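Local coordinates for protein aminotransferase class-III (Sphaerobacter thermophilus DSM 20745, PDB 6K8H) that belongs to the class-III aminotransferases, a family of the fold-type I kind, and binds (5-hydroxy-4,6-dimethylpyridin-3-yl)methyl dihydrogen phosphate in pockets completed by both subunits of its dimer, at residues Ile88-Asp93 and Thr101-Ala106; Lys136-Tyr141 and Glu215-Leu220; Ser301-Thr306 and Ala312-Thr317. All coordinates share one frame; numbering follows the deposited sequence.

The three contacts follow one another along the chain, each closing before the next opens. Contact 1 joins the end of helix 81-91 to the start of helix 102-114, well away from contact 2 (nearest atoms about 17 Å apart, centres about 33 Å). Contact 2 lays helix 127-142 against strand 216-221 of the seven-stranded sheet. Contact 3, within the long connection between helices 297-300 and 322-334, has its centre about 16 Å from that of contact 2 and packs directly on it, with Ala137 CB 3.6 Å from Phe303 CZ. Contacts 1 and 3 do not touch: their centres are about 22 Å apart, their nearest atoms about 9 Å. All three touch the second subunit, and contact 3 also reaches a bound ligand in the dimer interface.

Contact 1 (Ile88-Asp93 and Thr101-Ala106); sequences IRQLAD and TEHEIA
A water-bridged helix-to-helix junction brings Gln90, near the end of helix 81-91, to His103 in the first turn of helix 102-114. The two side chains approach from opposite directions, the amide and imidazole planes 79° apart. Gln90 OE1 stands 3.2 Å from His103 NE2, but the angle is too poor for a hydrogen bond, and the oxygen is just as near the neighbouring CE1. Water 1 makes the real connection: it accepts from Gln90 NE2 at 2.7 Å and is hydrogen-bonded to His103 NE2 at 3.0 Å, while giving a weak bond to Asp93 OD2. Gln90 NE2 also bonds to Gly94 O, which helps fix the rotation of the amide. An extended first torsion in Gln90 (chi1 -178°) and a bend at chi2 bring that amide across to the imidazole. On the other helix, Thr101 OG1 takes the N-H of His103 at 3.1 Å, half of a capping box that Glu104 OE1 completes through a weak bond from Thr101 N. Pro322 of helix 322-334 touches both Gln90 and His103. The polar link between Gln90 and His103 thus runs through water, which ties in Asp93 weakly, beside direct contact of amide and ring.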
ATOM      1  N   ILE B  88      -9.207  18.731  -7.982  1.00 12.59           N
ATOM      2  CA  ILE B  88     -10.560  18.952  -8.568  1.00 13.68           C
ATOM      3  C   ILE B  88     -10.433  19.003 -10.096  1.00 13.46           C
ATOM      4  O   ILE B  88     -11.282  18.426 -10.765  1.00 13.92           O
ATOM      5  CB  ILE B  88     -11.217  20.195  -7.948  1.00 14.30           C
ATOM      6  CG1 ILE B  88     -11.671  19.905  -6.516  1.00 12.27           C
ATOM      7  CG2 ILE B  88     -12.354  20.693  -8.819  1.00 12.25           C
ATOM      8  CD1 ILE B  88     -12.016  21.128  -5.717  1.00 18.00           C
ATOM      9  N   ARG B  89      -9.392  19.654 -10.617  1.00 12.95           N
ATOM     10  CA  ARG B  89      -9.158  19.640 -12.059  1.00 14.29           C
ATOM     11  C   ARG B  89      -9.023  18.212 -12.575  1.00 16.92           C
ATOM     12  O   ARG B  89      -9.582  17.863 -13.628  1.00 13.13           O
ATOM     13  CB  ARG B  89      -7.898  20.440 -12.413  1.00 15.99           C
ATOM     14  CG  ARG B  89      -8.105  21.931 -12.633  1.00 25.48           C
ATOM     15  CD  ARG B  89      -6.915  22.545 -13.369  1.00 25.53           C
ATOM     16  NE  ARG B  89      -5.697  22.563 -12.556  1.00 24.63           N
ATOM     17  CZ  ARG B  89      -5.450  23.458 -11.596  1.00 32.37           C
ATOM     18  NH1 ARG B  89      -6.338  24.409 -11.328  1.00 28.42           N
ATOM     19  NH2 ARG B  89      -4.315  23.407 -10.899  1.00 33.10           N
ATOM     20  N   GLN B  90      -8.282  17.370 -11.841  1.00 11.48           N
ATOM     21  CA  GLN B  90      -8.046  16.001 -12.305  1.00 15.77           C
ATOM     22  C   GLN B  90      -9.314  15.161 -12.249  1.00 14.69           C
ATOM     23  O   GLN B  90      -9.534  14.304 -13.115  1.00 12.59           O
ATOM     24  CB  GLN B  90      -6.946  15.333 -11.476  1.00 13.03           C
ATOM     25  CG  GLN B  90      -6.613  13.920 -11.952  1.00 13.83           C
ATOM     26  CD  GLN B  90      -6.169  13.896 -13.397  1.00 16.27           C
ATOM     27  OE1 GLN B  90      -5.398  14.751 -13.835  1.00 14.69           O
ATOM     28  NE2 GLN B  90      -6.647  12.913 -14.148  1.00 12.37           N
ATOM     29  N   LEU B  91     -10.159  15.398 -11.240  1.00 13.43           N
ATOM     30  CA  LEU B  91     -11.358  14.578 -11.048  1.00 13.79           C
ATOM     31  C   LEU B  91     -12.233  14.591 -12.288  1.00 14.72           C
ATOM     32  O   LEU B  91     -12.854  13.576 -12.633  1.00 15.72           O
ATOM     33  CB  LEU B  91     -12.170  15.071  -9.855  1.00 12.23           C
ATOM     34  CG  LEU B  91     -11.644  14.935  -8.429  1.00 15.65           C
ATOM     35  CD1 LEU B  91     -12.670  15.475  -7.447  1.00 14.03           C
ATOM     36  CD2 LEU B  91     -11.340  13.500  -8.115  1.00 15.37           C
ATOM     37  N   ALA B  92     -12.284  15.732 -12.975  1.00 13.00           N
ATOM     38  CA  ALA B  92     -13.047  15.836 -14.210  1.00 17.08           C
ATOM     39  C   ALA B  92     -12.507  14.907 -15.297  1.00 17.68           C
ATOM     40  O   ALA B  92     -13.244  14.571 -16.230  1.00 16.53           O
ATOM     41  CB  ALA B  92     -13.040  17.285 -14.691  1.00 14.69           C
ATOM     42  N   ASP B  93     -11.239  14.502 -15.209  1.00 13.40           N
ATOM     43  CA  ASP B  93     -10.613  13.639 -16.209  1.00 14.43           C
ATOM     44  C   ASP B  93     -10.661  12.157 -15.853  1.00 13.34           C
ATOM     45  O   ASP B  93     -10.427  11.322 -16.728  1.00 13.44           O
ATOM     46  CB  ASP B  93      -9.144  14.037 -16.420  1.00 13.58           C
ATOM     47  CG  ASP B  93      -8.986  15.290 -17.265  1.00 24.75           C
ATOM     48  OD1 ASP B  93      -9.999  15.776 -17.817  1.00 26.45           O
ATOM     49  OD2 ASP B  93      -7.840  15.789 -17.381  1.00 28.85           O
ATOM     50  N   THR B 101       0.022   7.449 -17.507  1.00  9.96           N
ATOM     51  CA  THR B 101      -0.395   8.834 -17.822  1.00  8.46           C
ATOM     52  C   THR B 101       0.816   9.756 -17.702  1.00 12.70           C
ATOM     53  O   THR B 101       1.784   9.390 -17.025  1.00 10.73           O
ATOM     54  CB  THR B 101      -1.504   9.350 -16.898  1.00 10.86           C
ATOM     55  OG1 THR B 101      -0.925   9.854 -15.697  1.00  9.93           O
ATOM     56  CG2 THR B 101      -2.565   8.315 -16.599  1.00 10.66           C
ATOM     57  N   GLU B 102       0.750  10.895 -18.376  1.00 10.26           N
ATOM     58  CA  GLU B 102       1.818  11.884 -18.310  1.00 11.07           C
ATOM     59  C   GLU B 102       2.080  12.356 -16.879  1.00 12.87           C
ATOM     60  O   GLU B 102       3.182  12.830 -16.583  1.00 10.85           O
ATOM     61  CB  GLU B 102       1.459  13.065 -19.213  1.00 14.27           C
ATOM     62  CG  GLU B 102       2.521  14.163 -19.310  1.00 19.19           C
ATOM     63  CD  GLU B 102       2.146  15.233 -20.323  1.00 27.81           C
ATOM     64  OE1 GLU B 102       1.119  15.057 -21.018  1.00 27.89           O
ATOM     65  OE2 GLU B 102       2.883  16.243 -20.432  1.00 28.74           O
ATOM     66  N   HIS B 103       1.088  12.237 -15.983  1.00  8.97           N
ATOM     67  CA  HIS B 103       1.247  12.756 -14.624  1.00 14.53           C
ATOM     68  C   HIS B 103       2.360  12.032 -13.869  1.00 11.25           C
ATOM     69  O   HIS B 103       3.121  12.658 -13.112  1.00 11.72           O
ATOM     70  CB  HIS B 103      -0.085  12.642 -13.871  1.00 13.40           C
ATOM     71  CG  HIS B 103      -1.246  13.252 -14.596  1.00 12.07           C
ATOM     72  ND1 HIS B 103      -1.441  14.615 -14.678  1.00 13.71           N
ATOM     73  CD2 HIS B 103      -2.272  12.684 -15.274  1.00 16.98           C
ATOM     74  CE1 HIS B 103      -2.542  14.860 -15.367  1.00 16.90           C
ATOM     75  NE2 HIS B 103      -3.064  13.706 -15.744  1.00 16.23           N
ATOM     76  N   GLU B 104       2.470  10.721 -14.095  1.00 10.27           N
ATOM     77  CA  GLU B 104       3.541   9.916 -13.449  1.00 10.29           C
ATOM     78  C   GLU B 104       4.894  10.434 -13.953  1.00 10.53           C
ATOM     79  O   GLU B 104       5.820  10.533 -13.164  1.00 12.40           O
ATOM     80  CB  GLU B 104       3.342   8.420 -13.702  1.00  8.74           C
ATOM     81  CG  GLU B 104       3.586   7.982 -15.128  1.00 11.27           C
ATOM     82  CD  GLU B 104       3.135   6.561 -15.444  1.00 17.05           C
ATOM     83  OE1 GLU B 104       1.999   6.214 -15.083  1.00 10.96           O
ATOM     84  OE2 GLU B 104       3.926   5.816 -16.044  1.00 11.72           O
ATOM     85  N   ILE B 105       4.979  10.768 -15.238  1.00 11.72           N
ATOM     86  CA  ILE B 105       6.223  11.301 -15.789  1.00  9.79           C
ATOM     87  C   ILE B 105       6.563  12.626 -15.138  1.00 11.56           C
ATOM     88  O   ILE B 105       7.726  12.896 -14.829  1.00  9.23           O
ATOM     89  CB  ILE B 105       6.128  11.450 -17.317  1.00 11.68           C
ATOM     90  CG1 ILE B 105       5.733  10.115 -17.948  1.00  9.13           C
ATOM     91  CG2 ILE B 105       7.475  11.954 -17.865  1.00 11.09           C
ATOM     92  CD1 ILE B 105       5.489  10.192 -19.442  1.00 11.99           C
ATOM     93  N   ALA B 106       5.563  13.492 -14.954  1.00  9.59           N
ATOM     94  CA  ALA B 106       5.824  14.816 -14.393  1.00 11.85           C
ATOM     95  C   ALA B 106       6.387  14.715 -12.977  1.00 11.65           C
ATOM     96  O   ALA B 106       7.397  15.362 -12.639  1.00 10.93           O
ATOM     97  CB  ALA B 106       4.535  15.639 -14.403  1.00 11.67           C
TER
HETATM   98  O   HOH W   1      -5.824  13.179 -16.680  1.00 18.07           O

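Contact 2 (Lys136-Tyr141 and Glu215-Leu220); sequences KAARAY and ELAAVL
The guanidinium of Arg139 has several partners while the base of the same side chain rests on Ala217: NE bonds to Pro145 O, NH1 forms a salt bridge with Asp159 of the second subunit, and Phe160 of the same chain as Arg139 adds a cation-pi contact. With CG anti to the carbonyl carbon (chi1 -70°), the chain leaves helix 127-142 past the strand, and CG passes 4.2 Å from Ala217 CB. The rest of the contact is alanine on alanine. Ala138 CB meets Ala218 CB at 3.7 Å and Ala217 CB at 4.3 Å, while the methyl of Ala217 also lies against the helix backbone, 3.8 Å from Ala138 O. That carbonyl oxygen accepts from Thr142 OG1, one turn further on. Ala217 has helix-like backbone angles within the strand, and both it and Ala218 turn their methyls to the helix rather than alternating. Strand 216-221 keeps its place in the sheet even so, bonded through its backbone to strands 146-150 and 251-255. The axes of these helix and strand segments run roughly antiparallel (149°) and come within 7.0 Å, a close approach consistent with the alanines at the contact. No hydrogen bond crosses between the segments; close apolar contact seats the helix on the central sheet, while the guanidinium of Arg139 reaches on to Asp159 of the second subunit as well as to its own chain.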
ATOM      1  N   LYS B 136      13.005  -5.943  -2.370  1.00  7.84           N
ATOM      2  CA  LYS B 136      12.830  -6.919  -3.477  1.00  6.63           C
ATOM      3  C   LYS B 136      13.771  -6.577  -4.640  1.00  8.09           C
ATOM      4  O   LYS B 136      14.360  -7.489  -5.213  1.00  6.79           O
ATOM      5  CB  LYS B 136      11.353  -6.999  -3.861  1.00  7.73           C
ATOM      6  CG  LYS B 136      10.484  -7.696  -2.824  1.00  9.74           C
ATOM      7  CD  LYS B 136       9.002  -7.507  -3.008  1.00 11.60           C
ATOM      8  CE  LYS B 136       8.513  -7.813  -4.404  1.00 17.17           C
ATOM      9  NZ  LYS B 136       7.965  -9.182  -4.518  1.00 13.25           N
ATOM     10  N   ALA B 137      13.917  -5.293  -4.952  1.00  7.44           N
ATOM     11  CA  ALA B 137      14.822  -4.908  -6.025  1.00  7.49           C
ATOM     12  C   ALA B 137      16.245  -5.314  -5.692  1.00  9.32           C
ATOM     13  O   ALA B 137      16.973  -5.816  -6.559  1.00  6.79           O
ATOM     14  CB  ALA B 137      14.745  -3.400  -6.283  1.00  7.64           C
ATOM     15  N   ALA B 138      16.656  -5.107  -4.434  1.00  8.11           N
ATOM     16  CA  ALA B 138      18.009  -5.467  -4.026  1.00  6.69           C
ATOM     17  C   ALA B 138      18.232  -6.969  -4.106  1.00  8.52           C
ATOM     18  O   ALA B 138      19.309  -7.425  -4.519  1.00 10.48           O
ATOM     19  CB  ALA B 138      18.289  -4.961  -2.613  1.00  8.31           C
ATOM     20  N   ARG B 139      17.242  -7.757  -3.691  1.00  8.29           N
ATOM     21  CA  ARG B 139      17.363  -9.204  -3.853  1.00  8.07           C
ATOM     22  C   ARG B 139      17.513  -9.580  -5.325  1.00  8.33           C
ATOM     23  O   ARG B 139      18.337 -10.434  -5.672  1.00 10.07           O
ATOM     24  CB  ARG B 139      16.163  -9.924  -3.239  1.00  7.96           C
ATOM     25  CG  ARG B 139      16.095  -9.891  -1.705  1.00  9.69           C
ATOM     26  CD  ARG B 139      15.400 -11.133  -1.149  1.00  9.07           C
ATOM     27  NE  ARG B 139      14.852 -10.930   0.201  1.00  7.94           N
ATOM     28  CZ  ARG B 139      13.586 -10.605   0.454  1.00 12.99           C
ATOM     29  NH1 ARG B 139      12.730 -10.432  -0.543  1.00  9.46           N
ATOM     30  NH2 ARG B 139      13.171 -10.445   1.704  1.00 11.05           N
ATOM     31  N   ALA B 140      16.710  -8.973  -6.207  1.00  7.87           N
ATOM     32  CA  ALA B 140      16.781  -9.327  -7.626  1.00  9.09           C
ATOM     33  C   ALA B 140      18.090  -8.881  -8.249  1.00 11.39           C
ATOM     34  O   ALA B 140      18.594  -9.528  -9.173  1.00 12.54           O
ATOM     35  CB  ALA B 140      15.614  -8.702  -8.400  1.00  5.73           C
ATOM     36  N   TYR B 141      18.618  -7.750  -7.793  1.00  8.97           N
ATOM     37  CA  TYR B 141      19.829  -7.201  -8.371  1.00 10.84           C
ATOM     38  C   TYR B 141      21.042  -8.010  -7.936  1.00 11.70           C
ATOM     39  O   TYR B 141      21.874  -8.396  -8.764  1.00 11.52           O
ATOM     40  CB  TYR B 141      19.982  -5.736  -7.953  1.00 11.81           C
ATOM     41  CG  TYR B 141      21.197  -5.103  -8.558  1.00  9.81           C
ATOM     42  CD1 TYR B 141      21.219  -4.733  -9.894  1.00 10.78           C
ATOM     43  CD2 TYR B 141      22.340  -4.918  -7.804  1.00 13.29           C
ATOM     44  CE1 TYR B 141      22.360  -4.176 -10.470  1.00 15.25           C
ATOM     45  CE2 TYR B 141      23.472  -4.365  -8.355  1.00 14.52           C
ATOM     46  CZ  TYR B 141      23.483  -3.996  -9.684  1.00 18.81           C
ATOM     47  OH  TYR B 141      24.630  -3.443 -10.205  1.00 22.81           O
ATOM     48  N   GLU B 215      25.863 -12.991   2.015  1.00 14.51           N
ATOM     49  CA  GLU B 215      24.389 -13.231   2.020  1.00 15.41           C
ATOM     50  C   GLU B 215      23.555 -11.935   2.063  1.00 14.01           C
ATOM     51  O   GLU B 215      22.319 -12.036   1.990  1.00 12.33           O
ATOM     52  CB  GLU B 215      23.981 -14.017   3.273  1.00 24.13           C
ATOM     53  CG  GLU B 215      25.044 -14.946   3.833  1.00 32.03           C
ATOM     54  CD  GLU B 215      24.862 -15.356   5.287  1.00 46.93           C
ATOM     55  OE1 GLU B 215      23.710 -15.388   5.757  1.00 49.46           O
ATOM     56  OE2 GLU B 215      25.878 -15.633   5.953  1.00 56.05           O
ATOM     57  N   LEU B 216      24.185 -10.764   2.136  1.00 11.07           N
ATOM     58  CA  LEU B 216      23.421  -9.539   2.363  1.00 10.89           C
ATOM     59  C   LEU B 216      23.130  -8.877   1.024  1.00 10.98           C
ATOM     60  O   LEU B 216      24.040  -8.355   0.367  1.00  8.41           O
ATOM     61  CB  LEU B 216      24.190  -8.584   3.269  1.00 12.54           C
ATOM     62  CG  LEU B 216      24.069  -8.716   4.784  1.00  9.65           C
ATOM     63  CD1 LEU B 216      24.969  -7.706   5.487  1.00  9.78           C
ATOM     64  CD2 LEU B 216      22.606  -8.541   5.213  1.00 10.48           C
ATOM     65  N   ALA B 217      21.850  -8.875   0.632  1.00  9.80           N
ATOM     66  CA  ALA B 217      21.418  -8.107  -0.535  1.00  8.68           C
ATOM     67  C   ALA B 217      21.422  -6.603  -0.272  1.00  7.47           C
ATOM     68  O   ALA B 217      21.753  -5.814  -1.166  1.00  8.01           O
ATOM     69  CB  ALA B 217      20.016  -8.538  -0.962  1.00  7.69           C
ATOM     70  N   ALA B 218      21.043  -6.181   0.934  1.00  7.36           N
ATOM     71  CA  ALA B 218      20.852  -4.764   1.203  1.00  8.21           C
ATOM     72  C   ALA B 218      21.082  -4.441   2.673  1.00  9.10           C
ATOM     73  O   ALA B 218      20.899  -5.288   3.555  1.00 10.14           O
ATOM     74  CB  ALA B 218      19.436  -4.302   0.836  1.00  8.17           C
ATOM     75  N   VAL B 219      21.462  -3.189   2.919  1.00  7.50           N
ATOM     76  CA  VAL B 219      21.370  -2.550   4.234  1.00  6.71           C
ATOM     77  C   VAL B 219      20.339  -1.430   4.121  1.00  7.26           C
ATOM     78  O   VAL B 219      20.469  -0.544   3.267  1.00  8.72           O
ATOM     79  CB  VAL B 219      22.717  -1.984   4.710  1.00  7.94           C
ATOM     80  CG1 VAL B 219      22.515  -1.206   6.016  1.00  6.69           C
ATOM     81  CG2 VAL B 219      23.766  -3.069   4.887  1.00  7.38           C
ATOM     82  N   LEU B 220      19.324  -1.463   4.976  1.00  5.88           N
ATOM     83  CA  LEU B 220      18.263  -0.465   4.975  1.00  7.61           C
ATOM     84  C   LEU B 220      18.469   0.447   6.173  1.00  7.16           C
ATOM     85  O   LEU B 220      18.621  -0.039   7.299  1.00  7.34           O
ATOM     86  CB  LEU B 220      16.896  -1.150   5.030  1.00  8.40           C
ATOM     87  CG  LEU B 220      15.629  -0.371   5.347  1.00  9.14           C
ATOM     88  CD1 LEU B 220      15.220   0.445   4.127  1.00  7.07           C
ATOM     89  CD2 LEU B 220      14.558  -1.365   5.756  1.00  9.20           C
TER

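Contact 3 (Ser301-Thr306 and Ala312-Thr317); sequences SVFDPT and APHGGT. With PLR ((5-hydroxy-4,6-dimethylpyridin-3-yl)methyl dihydrogen phosphate), chain C.
Phe303 and Ala312 meet where the connection between helices 297-300 and 322-334 doubles back on itself. Phe303 has CG anti to the carbonyl carbon (chi1 -66°), which carries the ring over to the second segment: CD1 comes to 3.3 Å from Ala312 O, and CE1 to 4.0 Å from Ala312 CB. Phe303 CD1 also lies 3.8 Å from His314 CB, while the Phe303 and His314 rings stand oblique with planes 57° apart. In His314, CG anti to the backbone N (chi1 173°) leads the ring away from the first segment while CB stays against Phe303; ND1 then bonds to Arg122 NE, and the backbone N to Thr37 OG1 of the second subunit. Val302 CG2 lies over one face of the Phe303 ring, toward its rim, and also meets Ala312 CB. Between the backbones, Ala312 N donates to Val302 O at 2.8 Å. Asp304 closes an Asx turn: its OD1 accepts from Thr306 N and from Thr306 OG1, each at 2.8 Å and both from the same face of the carboxylate.

At the far end of the second segment, Thr317 reaches the ligand PLR. Thr317 OG1 at 2.7 Å and Thr317 N at 2.9 Å both donate to PLR O1P. Gly127 N and Thr128 N of the second subunit also bond to PLR, and Lys282 of that subunit packs on Thr317. The ligand is therefore held by both chains, and this gathering of amide and hydroxyl donors would partly offset the charge of its phosphate.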
ATOM      1  N   SER B 301      17.053  -1.147 -12.889  1.00 10.94           N
ATOM      2  CA  SER B 301      16.823  -1.934 -14.100  1.00 12.53           C
ATOM      3  C   SER B 301      16.186  -3.296 -13.828  1.00 14.32           C
ATOM      4  O   SER B 301      15.657  -3.907 -14.761  1.00 10.65           O
ATOM      5  CB  SER B 301      18.135  -2.124 -14.861  1.00 13.53           C
ATOM      6  OG  SER B 301      19.020  -2.917 -14.100  1.00 13.20           O
ATOM      7  N   VAL B 302      16.207  -3.786 -12.584  1.00  9.80           N
ATOM      8  CA  VAL B 302      15.510  -5.037 -12.274  1.00 11.71           C
ATOM      9  C   VAL B 302      14.015  -4.925 -12.555  1.00 13.10           C
ATOM     10  O   VAL B 302      13.335  -5.946 -12.708  1.00  8.83           O
ATOM     11  CB  VAL B 302      15.759  -5.468 -10.807  1.00 11.45           C
ATOM     12  CG1 VAL B 302      17.250  -5.596 -10.546  1.00 11.60           C
ATOM     13  CG2 VAL B 302      15.120  -4.484  -9.819  1.00  8.91           C
ATOM     14  N   PHE B 303      13.483  -3.701 -12.619  1.00  8.46           N
ATOM     15  CA  PHE B 303      12.070  -3.463 -12.889  1.00 11.40           C
ATOM     16  C   PHE B 303      11.748  -3.257 -14.369  1.00 11.83           C
ATOM     17  O   PHE B 303      10.565  -3.251 -14.737  1.00 10.20           O
ATOM     18  CB  PHE B 303      11.605  -2.218 -12.140  1.00  9.02           C
ATOM     19  CG  PHE B 303      11.631  -2.351 -10.652  1.00 11.70           C
ATOM     20  CD1 PHE B 303      10.811  -3.263 -10.002  1.00  9.53           C
ATOM     21  CD2 PHE B 303      12.450  -1.529  -9.892  1.00 11.83           C
ATOM     22  CE1 PHE B 303      10.827  -3.360  -8.623  1.00 10.25           C
ATOM     23  CE2 PHE B 303      12.464  -1.622  -8.511  1.00 10.17           C
ATOM     24  CZ  PHE B 303      11.651  -2.542  -7.880  1.00  8.96           C
ATOM     25  N   ASP B 304      12.748  -3.050 -15.204  1.00 10.51           N
ATOM     26  CA  ASP B 304      12.541  -2.667 -16.597  1.00 12.17           C
ATOM     27  C   ASP B 304      11.862  -3.797 -17.366  1.00 12.75           C
ATOM     28  O   ASP B 304      12.444  -4.883 -17.489  1.00 11.68           O
ATOM     29  CB  ASP B 304      13.909  -2.326 -17.207  1.00 15.13           C
ATOM     30  CG  ASP B 304      13.824  -1.776 -18.625  1.00 16.25           C
ATOM     31  OD1 ASP B 304      12.782  -1.925 -19.281  1.00 16.32           O
ATOM     32  OD2 ASP B 304      14.834  -1.205 -19.089  1.00 19.74           O
ATOM     33  N   PRO B 305      10.659  -3.593 -17.908  1.00 11.94           N
ATOM     34  CA  PRO B 305       9.989  -4.664 -18.653  1.00 13.84           C
ATOM     35  C   PRO B 305      10.279  -4.656 -20.144  1.00 15.97           C
ATOM     36  O   PRO B 305       9.736  -5.497 -20.862  1.00 12.47           O
ATOM     37  CB  PRO B 305       8.508  -4.357 -18.395  1.00 13.06           C
ATOM     38  CG  PRO B 305       8.481  -2.817 -18.414  1.00 10.63           C
ATOM     39  CD  PRO B 305       9.815  -2.382 -17.814  1.00 14.34           C
ATOM     40  N   THR B 306      11.084  -3.718 -20.627  1.00 15.19           N
ATOM     41  CA  THR B 306      11.468  -3.728 -22.024  1.00 16.43           C
ATOM     42  C   THR B 306      12.631  -4.700 -22.175  1.00 23.38           C
ATOM     43  O   THR B 306      13.425  -4.887 -21.250  1.00 29.84           O
ATOM     44  CB  THR B 306      11.864  -2.326 -22.495  1.00 19.56           C
ATOM     45  OG1 THR B 306      13.169  -2.021 -22.002  1.00 19.06           O
ATOM     46  CG2 THR B 306      10.887  -1.273 -21.961  1.00 17.72           C
ATOM     47  N   ALA B 312      12.324  -8.292 -11.572  1.00 13.29           N
ATOM     48  CA  ALA B 312      11.448  -8.041 -10.428  1.00 11.78           C
ATOM     49  C   ALA B 312      10.123  -7.473 -10.922  1.00 13.59           C
ATOM     50  O   ALA B 312      10.027  -6.266 -11.199  1.00 10.93           O
ATOM     51  CB  ALA B 312      12.106  -7.068  -9.445  1.00 10.42           C
ATOM     52  N   PRO B 313       9.070  -8.306 -11.036  1.00 14.28           N
ATOM     53  CA  PRO B 313       7.760  -7.820 -11.457  1.00 10.64           C
ATOM     54  C   PRO B 313       7.249  -6.825 -10.409  1.00 12.11           C
ATOM     55  O   PRO B 313       7.497  -7.024  -9.246  1.00 13.10           O
ATOM     56  CB  PRO B 313       6.885  -9.078 -11.461  1.00 14.31           C
ATOM     57  CG  PRO B 313       7.868 -10.220 -11.555  1.00 17.44           C
ATOM     58  CD  PRO B 313       9.103  -9.745 -10.827  1.00 11.07           C
ATOM     59  N   HIS B 314       6.611  -5.745 -10.860  1.00 13.88           N
ATOM     60  CA  HIS B 314       6.041  -4.765  -9.906  1.00 10.56           C
ATOM     61  C   HIS B 314       4.712  -4.202 -10.415  1.00  8.86           C
ATOM     62  O   HIS B 314       4.726  -3.175 -11.078  1.00  9.67           O
ATOM     63  CB  HIS B 314       7.044  -3.676  -9.520  1.00  9.16           C
ATOM     64  CG  HIS B 314       6.421  -2.601  -8.697  1.00  8.23           C
ATOM     65  ND1 HIS B 314       6.635  -1.269  -8.935  1.00  9.64           N
ATOM     66  CD2 HIS B 314       5.565  -2.664  -7.661  1.00  8.04           C
ATOM     67  CE1 HIS B 314       5.952  -0.555  -8.065  1.00  9.55           C
ATOM     68  NE2 HIS B 314       5.282  -1.389  -7.278  1.00 10.70           N
ATOM     69  N   GLY B 315       3.620  -4.877 -10.068  1.00 10.93           N
ATOM     70  CA  GLY B 315       2.253  -4.435 -10.378  1.00 11.71           C
ATOM     71  C   GLY B 315       1.724  -3.522  -9.279  1.00 14.96           C
ATOM     72  O   GLY B 315       2.475  -3.166  -8.370  1.00  9.84           O
ATOM     73  N   GLY B 316       0.453  -3.147  -9.365  1.00 11.69           N
ATOM     74  CA  GLY B 316      -0.161  -2.272  -8.352  1.00  9.76           C
ATOM     75  C   GLY B 316      -1.281  -1.492  -9.002  1.00  9.86           C
ATOM     76  O   GLY B 316      -0.994  -0.575  -9.779  1.00 10.94           O
ATOM     77  N   THR B 317      -2.512  -1.799  -8.616  1.00  9.16           N
ATOM     78  CA  THR B 317      -3.704  -1.227  -9.284  1.00  9.79           C
ATOM     79  C   THR B 317      -3.697   0.299  -9.224  1.00 10.51           C
ATOM     80  O   THR B 317      -4.002   0.907 -10.252  1.00  7.33           O
ATOM     81  CB  THR B 317      -4.973  -1.725  -8.588  1.00  9.28           C
ATOM     82  OG1 THR B 317      -5.040  -3.141  -8.743  1.00  9.22           O
ATOM     83  CG2 THR B 317      -6.230  -1.064  -9.107  1.00  8.92           C
TER
HETATM   84  N1  PLR C 501      -5.423 -10.012  -5.229  1.00 13.06           N
HETATM   85  C2  PLR C 501      -6.100 -10.079  -6.371  1.00 14.90           C
HETATM   86  C2A PLR C 501      -6.975 -11.262  -6.627  1.00 16.36           C
HETATM   87  C3  PLR C 501      -6.004  -9.047  -7.315  1.00 19.10           C
HETATM   88  O3  PLR C 501      -6.708  -9.155  -8.460  1.00 20.67           O
HETATM   89  C4  PLR C 501      -5.175  -7.938  -7.049  1.00 21.58           C
HETATM   90  C4A PLR C 501      -5.082  -6.847  -8.023  1.00 19.89           C
HETATM   91  C5  PLR C 501      -4.481  -7.897  -5.834  1.00 16.89           C
HETATM   92  C6  PLR C 501      -4.630  -8.951  -4.973  1.00 16.73           C
HETATM   93  C5A PLR C 501      -3.565  -6.757  -5.488  1.00 15.63           C
HETATM   94  O4P PLR C 501      -4.253  -5.489  -5.255  1.00 14.88           O
HETATM   95  P   PLR C 501      -3.434  -4.127  -5.506  1.00 13.91           P
HETATM   96  O1P PLR C 501      -3.153  -4.061  -6.977  1.00 11.06           O
HETATM   97  O2P PLR C 501      -4.320  -3.018  -5.042  1.00 10.45           O
HETATM   98  O3P PLR C 501      -2.185  -4.281  -4.700  1.00 12.23           O
HETATM   99  O   HOH W   2       8.613  -4.283 -13.537  1.00 16.13           O